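Local coordinates for hypothetical protein (Thermotoga maritima, PDB 2NZC), which is of unknown function but probably acts as a regulator in the iron-only hydrogenase system, at residues 10-15 with 49-54; 4-9 with 57-62. All coordinates share one frame; numbering follows the deposited sequence.

Both interactions tie strand 6-15 to the part of the chain that runs from strand 48-57 into helix 59-69, and their centres lie about 17 Å apart. Interaction 1 is core: two inner strands of the four-stranded sheet joined by backbone bonds and branched aliphatic side chains, with every touching residue buried. Interaction 2 sits at the sheet's end, where the same strand pairing runs out and the helix begins, and there charged groups, a tyrosine hydroxyl and a water replace much of the hydrocarbon. Interaction 1 is nested within the loop that interaction 2 closes, and the two meet where Leu10 CD1 packs 3.5 Å from Ile62 CD1.

Interaction 1 of 2, residues 10-15 with 49-54; sequences LTIVVE and AIIFLV
Residues 10-15 and 49-54 pair as neighbouring antiparallel strands, their axes 4.8 Å apart, in the middle of the four-stranded sheet of an ACT-like (ferredoxin-like) alpha+beta fold. The strand order 2-3-1-4 makes these the two inner strands. Leu10 with Leu53, Ile12 with Ile51 and Val14 with Ala49 are hydrogen-bonded pairs, each closed by two reciprocal backbone bonds; Ile12 N to Ile51 O, at 2.8 Å, is nearly straight. The non-hydrogen-bonded pairs between them, Thr11 with Phe52 and Val13 with Ile50, bring in CA-H...O contacts such as Thr11 CA to Ile51 O at 3.5 Å.

On the face of the hydrogen-bonded pairs, which helices 18-30 and 59-69 cover, aliphatic residues suit a buried surface under two helices. The CB atoms of Ile12 and Ile51 face each other at 4.1 Å, and each isoleucine also reaches diagonally to a further neighbour. With CG1 beside its own backbone N (chi1 -56°), Ile12 sends CD1 to Leu53 CD1, 3.8 Å away. Ile51, turned alike, places CD1 at 4.0 Å from Val14 CG2. Beta-branched residues fit this extended backbone and fill the sheet surface, while the small Ala49 offers only its methyl beside Val14.

The other face, carrying Thr11, Val13, Ile50 and Phe52, packs against the second subunit, where Phe52 stacks on Phe52 of that subunit and also meets its Ile9; Val13 touches the same Ile9. A flat, hydrophobic ring is well suited to such an interface. Within the chain, Ile50 CG2 lies over one face of the Phe52 ring, offset toward its rim. The methyl of Thr11 comes instead to the ring edge, near its plane, with CG2 3.9 Å from Phe52 CD1.

Interaction 2 of 2, residues 4-9 with 57-62; sequences EKRFYI and TDNDTI
Arg6 and Thr57 form an antiparallel hydrogen-bonded pair at the end of the ACT-like sheet, just before helix 59-69 starts: Arg6 N gives to Thr57 O and Thr57 N to Arg6 O, both 2.9 Å. Thr57 suits the strand end because its beta-branched side chain fits an extended backbone while its hydroxyl bonds to Asp34. The tight part is Tyr8 against Ile62. With CG beside its backbone N (chi1 -62°), Tyr8 presents one ring face to the helix, and Ile62 CG1 lies 4.0 Å from the ring centroid in a CH-pi contact, while Ile62 CD1 reaches Tyr8 CB. Were the ring cut back to an alanine here, Ile62 CG1 is likely to lose the face it packs on and the water its hydroxyl partner.

The outer side is polar and looser. Lys5 lays CB and CG along Thr57, but its NZ, 4.2 Å from Asp58 OD2, is too far for a salt bridge and pairs weakly, at long range, with Asp34. Asp58 is the helix N-cap, its OD1 accepting from Thr61 N and OG1. The Arg6 guanidinium makes weak bonds, from NE and NH2, to Tyr8 OH. In the ring plane, a water 2.6 Å from Tyr8 OH donates to Thr57 O and, at 3.2 Å, to Asn59 OD1.

Interaction 1 of 2, residues 10-15 with 49-54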
ATOM      1  N   LEU D  10      -8.084  -8.840   4.975  1.00 36.65           N
ATOM      2  CA  LEU D  10      -9.405  -8.216   5.024  1.00 37.33           C
ATOM      3  C   LEU D  10      -9.516  -7.153   3.955  1.00 37.22           C
ATOM      4  O   LEU D  10      -8.633  -6.294   3.819  1.00 36.80           O
ATOM      5  CB  LEU D  10      -9.632  -7.565   6.379  1.00 38.69           C
ATOM      6  CG  LEU D  10     -10.390  -8.448   7.354  1.00 40.80           C
ATOM      7  CD1 LEU D  10      -9.361  -9.306   8.011  1.00 44.53           C
ATOM      8  CD2 LEU D  10     -11.088  -7.576   8.378  1.00 42.54           C
ATOM      9  N   THR D  11     -10.583  -7.231   3.183  1.00 36.17           N
ATOM     10  CA  THR D  11     -10.936  -6.148   2.282  1.00 35.97           C
ATOM     11  C   THR D  11     -12.246  -5.538   2.742  1.00 35.67           C
ATOM     12  O   THR D  11     -13.269  -6.246   2.918  1.00 34.97           O
ATOM     13  CB  THR D  11     -11.099  -6.643   0.876  1.00 36.28           C
ATOM     14  OG1 THR D  11     -12.147  -7.615   0.879  1.00 39.65           O
ATOM     15  CG2 THR D  11      -9.835  -7.324   0.428  1.00 36.37           C
ATOM     16  N   ILE D  12     -12.208  -4.227   2.937  1.00 33.70           N
ATOM     17  CA  ILE D  12     -13.343  -3.457   3.392  1.00 33.72           C
ATOM     18  C   ILE D  12     -13.690  -2.466   2.288  1.00 33.23           C
ATOM     19  O   ILE D  12     -12.814  -1.743   1.798  1.00 32.80           O
ATOM     20  CB  ILE D  12     -12.969  -2.656   4.657  1.00 33.97           C
ATOM     21  CG1 ILE D  12     -12.445  -3.598   5.760  1.00 34.73           C
ATOM     22  CG2 ILE D  12     -14.142  -1.831   5.153  1.00 34.31           C
ATOM     23  CD1 ILE D  12     -11.711  -2.895   6.837  1.00 33.43           C
ATOM     24  N   VAL D  13     -14.955  -2.418   1.903  1.00 32.52           N
ATOM     25  CA  VAL D  13     -15.447  -1.378   1.001  1.00 32.85           C
ATOM     26  C   VAL D  13     -16.427  -0.487   1.783  1.00 33.90           C
ATOM     27  O   VAL D  13     -17.470  -0.953   2.259  1.00 32.69           O
ATOM     28  CB  VAL D  13     -16.107  -1.990  -0.259  1.00 32.80           C
ATOM     29  CG1 VAL D  13     -16.704  -0.918  -1.136  1.00 30.71           C
ATOM     30  CG2 VAL D  13     -15.060  -2.816  -1.050  1.00 32.36           C
ATOM     31  N   VAL D  14     -16.075   0.789   1.910  1.00 34.68           N
ATOM     32  CA  VAL D  14     -16.859   1.751   2.688  1.00 35.78           C
ATOM     33  C   VAL D  14     -17.494   2.823   1.810  1.00 37.17           C
ATOM     34  O   VAL D  14     -16.846   3.348   0.917  1.00 36.71           O
ATOM     35  CB  VAL D  14     -15.970   2.499   3.717  1.00 35.54           C
ATOM     36  CG1 VAL D  14     -16.845   3.164   4.803  1.00 35.07           C
ATOM     37  CG2 VAL D  14     -14.973   1.591   4.348  1.00 36.28           C
ATOM     38  N   GLU D  15     -18.755   3.168   2.077  1.00 39.41           N
ATOM     39  CA  GLU D  15     -19.363   4.378   1.483  1.00 41.44           C
ATOM     40  C   GLU D  15     -18.759   5.595   2.196  1.00 42.65           C
ATOM     41  O   GLU D  15     -18.803   5.681   3.422  1.00 42.93           O
ATOM     42  CB  GLU D  15     -20.885   4.330   1.576  1.00 41.63           C
ATOM     43  CG  GLU D  15     -21.428   2.961   1.170  1.00 43.86           C
ATOM     44  CD  GLU D  15     -22.926   2.901   0.966  1.00 47.60           C
ATOM     45  OE1 GLU D  15     -23.695   3.644   1.633  1.00 47.76           O
ATOM     46  OE2 GLU D  15     -23.341   2.076   0.124  1.00 50.31           O
ATOM     47  N   ALA D  49     -14.619   4.018  -0.547  1.00 30.54           N
ATOM     48  CA  ALA D  49     -13.235   3.916  -0.179  1.00 29.80           C
ATOM     49  C   ALA D  49     -12.989   2.448  -0.051  1.00 29.76           C
ATOM     50  O   ALA D  49     -13.874   1.729   0.431  1.00 29.01           O
ATOM     51  CB  ALA D  49     -13.000   4.594   1.128  1.00 29.52           C
ATOM     52  N   ILE D  50     -11.808   2.011  -0.482  1.00 29.27           N
ATOM     53  CA  ILE D  50     -11.359   0.615  -0.316  1.00 30.54           C
ATOM     54  C   ILE D  50     -10.279   0.592   0.747  1.00 30.64           C
ATOM     55  O   ILE D  50      -9.431   1.493   0.781  1.00 30.16           O
ATOM     56  CB  ILE D  50     -10.710   0.071  -1.612  1.00 29.66           C
ATOM     57  CG1 ILE D  50     -11.757   0.063  -2.720  1.00 30.72           C
ATOM     58  CG2 ILE D  50     -10.068  -1.324  -1.335  1.00 33.53           C
ATOM     59  CD1 ILE D  50     -11.217  -0.005  -4.165  1.00 30.13           C
ATOM     60  N   ILE D  51     -10.333  -0.392   1.646  1.00 32.11           N
ATOM     61  CA  ILE D  51      -9.262  -0.571   2.655  1.00 33.66           C
ATOM     62  C   ILE D  51      -8.845  -2.037   2.617  1.00 34.82           C
ATOM     63  O   ILE D  51      -9.716  -2.941   2.661  1.00 34.88           O
ATOM     64  CB  ILE D  51      -9.713  -0.234   4.117  1.00 33.58           C
ATOM     65  CG1 ILE D  51     -10.200   1.191   4.231  1.00 34.15           C
ATOM     66  CG2 ILE D  51      -8.538  -0.405   5.111  1.00 32.59           C
ATOM     67  CD1 ILE D  51     -11.102   1.482   5.489  1.00 34.48           C
ATOM     68  N   PHE D  52      -7.538  -2.264   2.495  1.00 34.76           N
ATOM     69  CA  PHE D  52      -6.963  -3.586   2.555  1.00 35.26           C
ATOM     70  C   PHE D  52      -6.215  -3.673   3.863  1.00 34.81           C
ATOM     71  O   PHE D  52      -5.468  -2.741   4.203  1.00 34.62           O
ATOM     72  CB  PHE D  52      -5.916  -3.798   1.454  1.00 36.09           C
ATOM     73  CG  PHE D  52      -6.431  -3.637   0.039  1.00 38.55           C
ATOM     74  CD1 PHE D  52      -7.183  -4.633  -0.557  1.00 41.56           C
ATOM     75  CD2 PHE D  52      -6.057  -2.538  -0.728  1.00 37.79           C
ATOM     76  CE1 PHE D  52      -7.608  -4.507  -1.883  1.00 41.10           C
ATOM     77  CE2 PHE D  52      -6.492  -2.418  -2.055  1.00 36.00           C
ATOM     78  CZ  PHE D  52      -7.252  -3.394  -2.606  1.00 35.69           C
ATOM     79  N   LEU D  53      -6.376  -4.799   4.569  1.00 33.99           N
ATOM     80  CA  LEU D  53      -5.652  -5.071   5.829  1.00 32.88           C
ATOM     81  C   LEU D  53      -5.009  -6.452   5.768  1.00 32.37           C
ATOM     82  O   LEU D  53      -5.582  -7.402   5.195  1.00 32.45           O
ATOM     83  CB  LEU D  53      -6.638  -5.066   7.032  1.00 32.85           C
ATOM     84  CG  LEU D  53      -7.504  -3.817   7.267  1.00 31.40           C
ATOM     85  CD1 LEU D  53      -8.416  -4.062   8.430  1.00 35.43           C
ATOM     86  CD2 LEU D  53      -6.631  -2.645   7.651  1.00 33.68           C
ATOM     87  N   VAL D  54      -3.809  -6.550   6.330  1.00 31.82           N
ATOM     88  CA  VAL D  54      -3.189  -7.838   6.675  1.00 30.60           C
ATOM     89  C   VAL D  54      -3.107  -7.856   8.207  1.00 31.96           C
ATOM     90  O   VAL D  54      -2.640  -6.883   8.813  1.00 30.72           O
ATOM     91  CB  VAL D  54      -1.764  -7.998   6.058  1.00 29.76           C
ATOM     92  CG1 VAL D  54      -1.177  -9.397   6.459  1.00 30.92           C
ATOM     93  CG2 VAL D  54      -1.842  -7.886   4.528  1.00 30.29           C
TER

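Interaction 2 of 2, residues 4-9 with 57-62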
ATOM      1  N   GLU D   4      -1.119 -20.923  17.436  1.00 44.06           N
ATOM      2  CA  GLU D   4      -0.414 -19.716  17.051  1.00 42.61           C
ATOM      3  C   GLU D   4      -1.328 -18.763  16.274  1.00 40.85           C
ATOM      4  O   GLU D   4      -2.317 -19.183  15.658  1.00 40.00           O
ATOM      5  CB  GLU D   4       0.837 -20.055  16.249  1.00 43.03           C
ATOM      6  CG  GLU D   4       1.808 -20.935  17.040  1.00 44.63           C
ATOM      7  CD  GLU D   4       3.209 -20.962  16.450  1.00 47.42           C
ATOM      8  OE1 GLU D   4       4.144 -21.368  17.179  1.00 48.32           O
ATOM      9  OE2 GLU D   4       3.375 -20.578  15.264  1.00 48.87           O
ATOM     10  N   LYS D   5      -0.999 -17.475  16.336  1.00 39.24           N
ATOM     11  CA  LYS D   5      -1.633 -16.472  15.493  1.00 37.95           C
ATOM     12  C   LYS D   5      -1.456 -16.865  14.031  1.00 37.10           C
ATOM     13  O   LYS D   5      -0.448 -17.479  13.675  1.00 37.49           O
ATOM     14  CB  LYS D   5      -1.032 -15.106  15.778  1.00 38.49           C
ATOM     15  CG  LYS D   5      -1.394 -14.563  17.155  1.00 40.47           C
ATOM     16  CD  LYS D   5      -0.719 -13.222  17.421  1.00 43.21           C
ATOM     17  CE  LYS D   5      -0.895 -12.820  18.879  1.00 46.02           C
ATOM     18  NZ  LYS D   5      -2.336 -12.828  19.262  1.00 46.18           N
ATOM     19  N   ARG D   6      -2.456 -16.546  13.212  1.00 35.30           N
ATOM     20  CA  ARG D   6      -2.463 -16.820  11.781  1.00 33.95           C
ATOM     21  C   ARG D   6      -2.628 -15.516  11.000  1.00 32.78           C
ATOM     22  O   ARG D   6      -3.132 -14.541  11.527  1.00 31.81           O
ATOM     23  CB  ARG D   6      -3.640 -17.742  11.456  1.00 33.82           C
ATOM     24  CG  ARG D   6      -3.300 -19.223  11.620  1.00 38.53           C
ATOM     25  CD  ARG D   6      -4.493 -20.135  12.002  1.00 44.42           C
ATOM     26  NE  ARG D   6      -5.795 -19.766  11.421  1.00 49.91           N
ATOM     27  CZ  ARG D   6      -6.143 -19.850  10.131  1.00 51.06           C
ATOM     28  NH1 ARG D   6      -5.284 -20.262   9.201  1.00 51.17           N
ATOM     29  NH2 ARG D   6      -7.370 -19.495   9.763  1.00 51.73           N
ATOM     30  N   PHE D   7      -2.221 -15.513   9.737  1.00 31.53           N
ATOM     31  CA  PHE D   7      -2.428 -14.377   8.881  1.00 31.87           C
ATOM     32  C   PHE D   7      -3.808 -14.394   8.233  1.00 31.88           C
ATOM     33  O   PHE D   7      -4.298 -15.437   7.771  1.00 30.68           O
ATOM     34  CB  PHE D   7      -1.359 -14.327   7.779  1.00 32.17           C
ATOM     35  CG  PHE D   7       0.003 -13.971   8.273  1.00 33.22           C
ATOM     36  CD1 PHE D   7       0.841 -14.950   8.782  1.00 35.60           C
ATOM     37  CD2 PHE D   7       0.465 -12.658   8.192  1.00 36.91           C
ATOM     38  CE1 PHE D   7       2.128 -14.638   9.243  1.00 37.35           C
ATOM     39  CE2 PHE D   7       1.757 -12.337   8.654  1.00 38.01           C
ATOM     40  CZ  PHE D   7       2.578 -13.337   9.188  1.00 35.60           C
ATOM     41  N   TYR D   8      -4.394 -13.212   8.167  1.00 32.30           N
ATOM     42  CA  TYR D   8      -5.672 -13.004   7.515  1.00 33.56           C
ATOM     43  C   TYR D   8      -5.563 -11.796   6.650  1.00 34.08           C
ATOM     44  O   TYR D   8      -4.832 -10.826   6.979  1.00 33.96           O
ATOM     45  CB  TYR D   8      -6.798 -12.794   8.542  1.00 33.60           C
ATOM     46  CG  TYR D   8      -7.025 -13.991   9.448  1.00 33.43           C
ATOM     47  CD1 TYR D   8      -7.939 -14.991   9.114  1.00 34.91           C
ATOM     48  CD2 TYR D   8      -6.318 -14.117  10.633  1.00 34.38           C
ATOM     49  CE1 TYR D   8      -8.122 -16.106   9.952  1.00 34.45           C
ATOM     50  CE2 TYR D   8      -6.494 -15.197  11.483  1.00 31.03           C
ATOM     51  CZ  TYR D   8      -7.397 -16.187  11.135  1.00 33.62           C
ATOM     52  OH  TYR D   8      -7.558 -17.246  11.978  1.00 33.24           O
ATOM     53  N   ILE D   9      -6.307 -11.842   5.548  1.00 34.57           N
ATOM     54  CA  ILE D   9      -6.495 -10.689   4.682  1.00 36.39           C
ATOM     55  C   ILE D   9      -7.943 -10.157   4.833  1.00 36.63           C
ATOM     56  O   ILE D   9      -8.919 -10.940   4.794  1.00 36.54           O
ATOM     57  CB  ILE D   9      -6.231 -11.101   3.228  1.00 37.50           C
ATOM     58  CG1 ILE D   9      -4.759 -11.468   3.049  1.00 37.53           C
ATOM     59  CG2 ILE D   9      -6.634 -10.000   2.277  1.00 39.31           C
ATOM     60  CD1 ILE D   9      -4.565 -12.679   2.173  1.00 38.68           C
ATOM     61  N   THR D  57      -3.235 -12.674  13.726  1.00 31.09           N
ATOM     62  CA  THR D  57      -3.997 -12.633  14.955  1.00 30.55           C
ATOM     63  C   THR D  57      -4.681 -13.958  15.271  1.00 30.08           C
ATOM     64  O   THR D  57      -4.485 -14.956  14.578  1.00 29.60           O
ATOM     65  CB  THR D  57      -4.993 -11.439  14.974  1.00 30.10           C
ATOM     66  OG1 THR D  57      -5.404 -11.209  16.331  1.00 32.77           O
ATOM     67  CG2 THR D  57      -6.192 -11.712  14.120  1.00 32.71           C
ATOM     68  N   ASP D  58      -5.465 -13.990  16.336  1.00 30.08           N
ATOM     69  CA  ASP D  58      -6.044 -15.277  16.719  1.00 30.21           C
ATOM     70  C   ASP D  58      -7.519 -15.332  16.301  1.00 30.46           C
ATOM     71  O   ASP D  58      -8.035 -14.390  15.678  1.00 29.26           O
ATOM     72  CB  ASP D  58      -5.804 -15.577  18.204  1.00 30.76           C
ATOM     73  CG  ASP D  58      -6.327 -14.504  19.104  1.00 31.55           C
ATOM     74  OD1 ASP D  58      -7.059 -13.637  18.609  1.00 31.55           O
ATOM     75  OD2 ASP D  58      -6.031 -14.542  20.321  1.00 33.21           O
ATOM     76  N   ASN D  59      -8.165 -16.453  16.584  1.00 30.94           N
ATOM     77  CA  ASN D  59      -9.534 -16.657  16.159  1.00 32.21           C
ATOM     78  C   ASN D  59     -10.505 -15.687  16.804  1.00 32.21           C
ATOM     79  O   ASN D  59     -11.367 -15.135  16.112  1.00 32.13           O
ATOM     80  CB  ASN D  59      -9.966 -18.093  16.467  1.00 32.53           C
ATOM     81  CG  ASN D  59      -9.840 -18.994  15.273  1.00 35.13           C
ATOM     82  OD1 ASN D  59      -8.891 -18.865  14.480  1.00 38.10           O
ATOM     83  ND2 ASN D  59     -10.810 -19.912  15.111  1.00 38.12           N
ATOM     84  N   ASP D  60     -10.376 -15.515  18.125  1.00 32.47           N
ATOM     85  CA  ASP D  60     -11.214 -14.588  18.905  1.00 33.54           C
ATOM     86  C   ASP D  60     -11.170 -13.199  18.260  1.00 32.22           C
ATOM     87  O   ASP D  60     -12.182 -12.538  18.127  1.00 32.08           O
ATOM     88  CB  ASP D  60     -10.733 -14.427  20.368  1.00 33.57           C
ATOM     89  CG  ASP D  60     -10.839 -15.671  21.176  1.00 36.93           C
ATOM     90  OD1 ASP D  60     -11.563 -16.609  20.780  1.00 40.61           O
ATOM     91  OD2 ASP D  60     -10.214 -15.723  22.250  1.00 39.12           O
ATOM     92  N   THR D  61      -9.988 -12.778  17.850  1.00 32.67           N
ATOM     93  CA  THR D  61      -9.768 -11.417  17.424  1.00 32.78           C
ATOM     94  C   THR D  61     -10.303 -11.146  16.002  1.00 32.87           C
ATOM     95  O   THR D  61     -11.030 -10.184  15.806  1.00 32.65           O
ATOM     96  CB  THR D  61      -8.265 -11.026  17.527  1.00 32.99           C
ATOM     97  OG1 THR D  61      -7.813 -11.253  18.876  1.00 34.21           O
ATOM     98  CG2 THR D  61      -8.068  -9.570  17.190  1.00 33.47           C
ATOM     99  N   ILE D  62      -9.964 -11.990  15.030  1.00 32.69           N
ATOM    100  CA  ILE D  62     -10.475 -11.799  13.652  1.00 33.50           C
ATOM    101  C   ILE D  62     -12.021 -11.819  13.624  1.00 33.68           C
ATOM    102  O   ILE D  62     -12.659 -10.997  12.955  1.00 34.58           O
ATOM    103  CB  ILE D  62      -9.820 -12.813  12.652  1.00 33.53           C
ATOM    104  CG1 ILE D  62      -9.930 -12.332  11.217  1.00 34.15           C
ATOM    105  CG2 ILE D  62     -10.342 -14.244  12.848  1.00 33.40           C
ATOM    106  CD1 ILE D  62      -9.112 -11.059  10.975  1.00 33.86           C
TER
HETATM  107  O   HOH W   1      -6.122 -17.254  14.148  1.00 35.38           O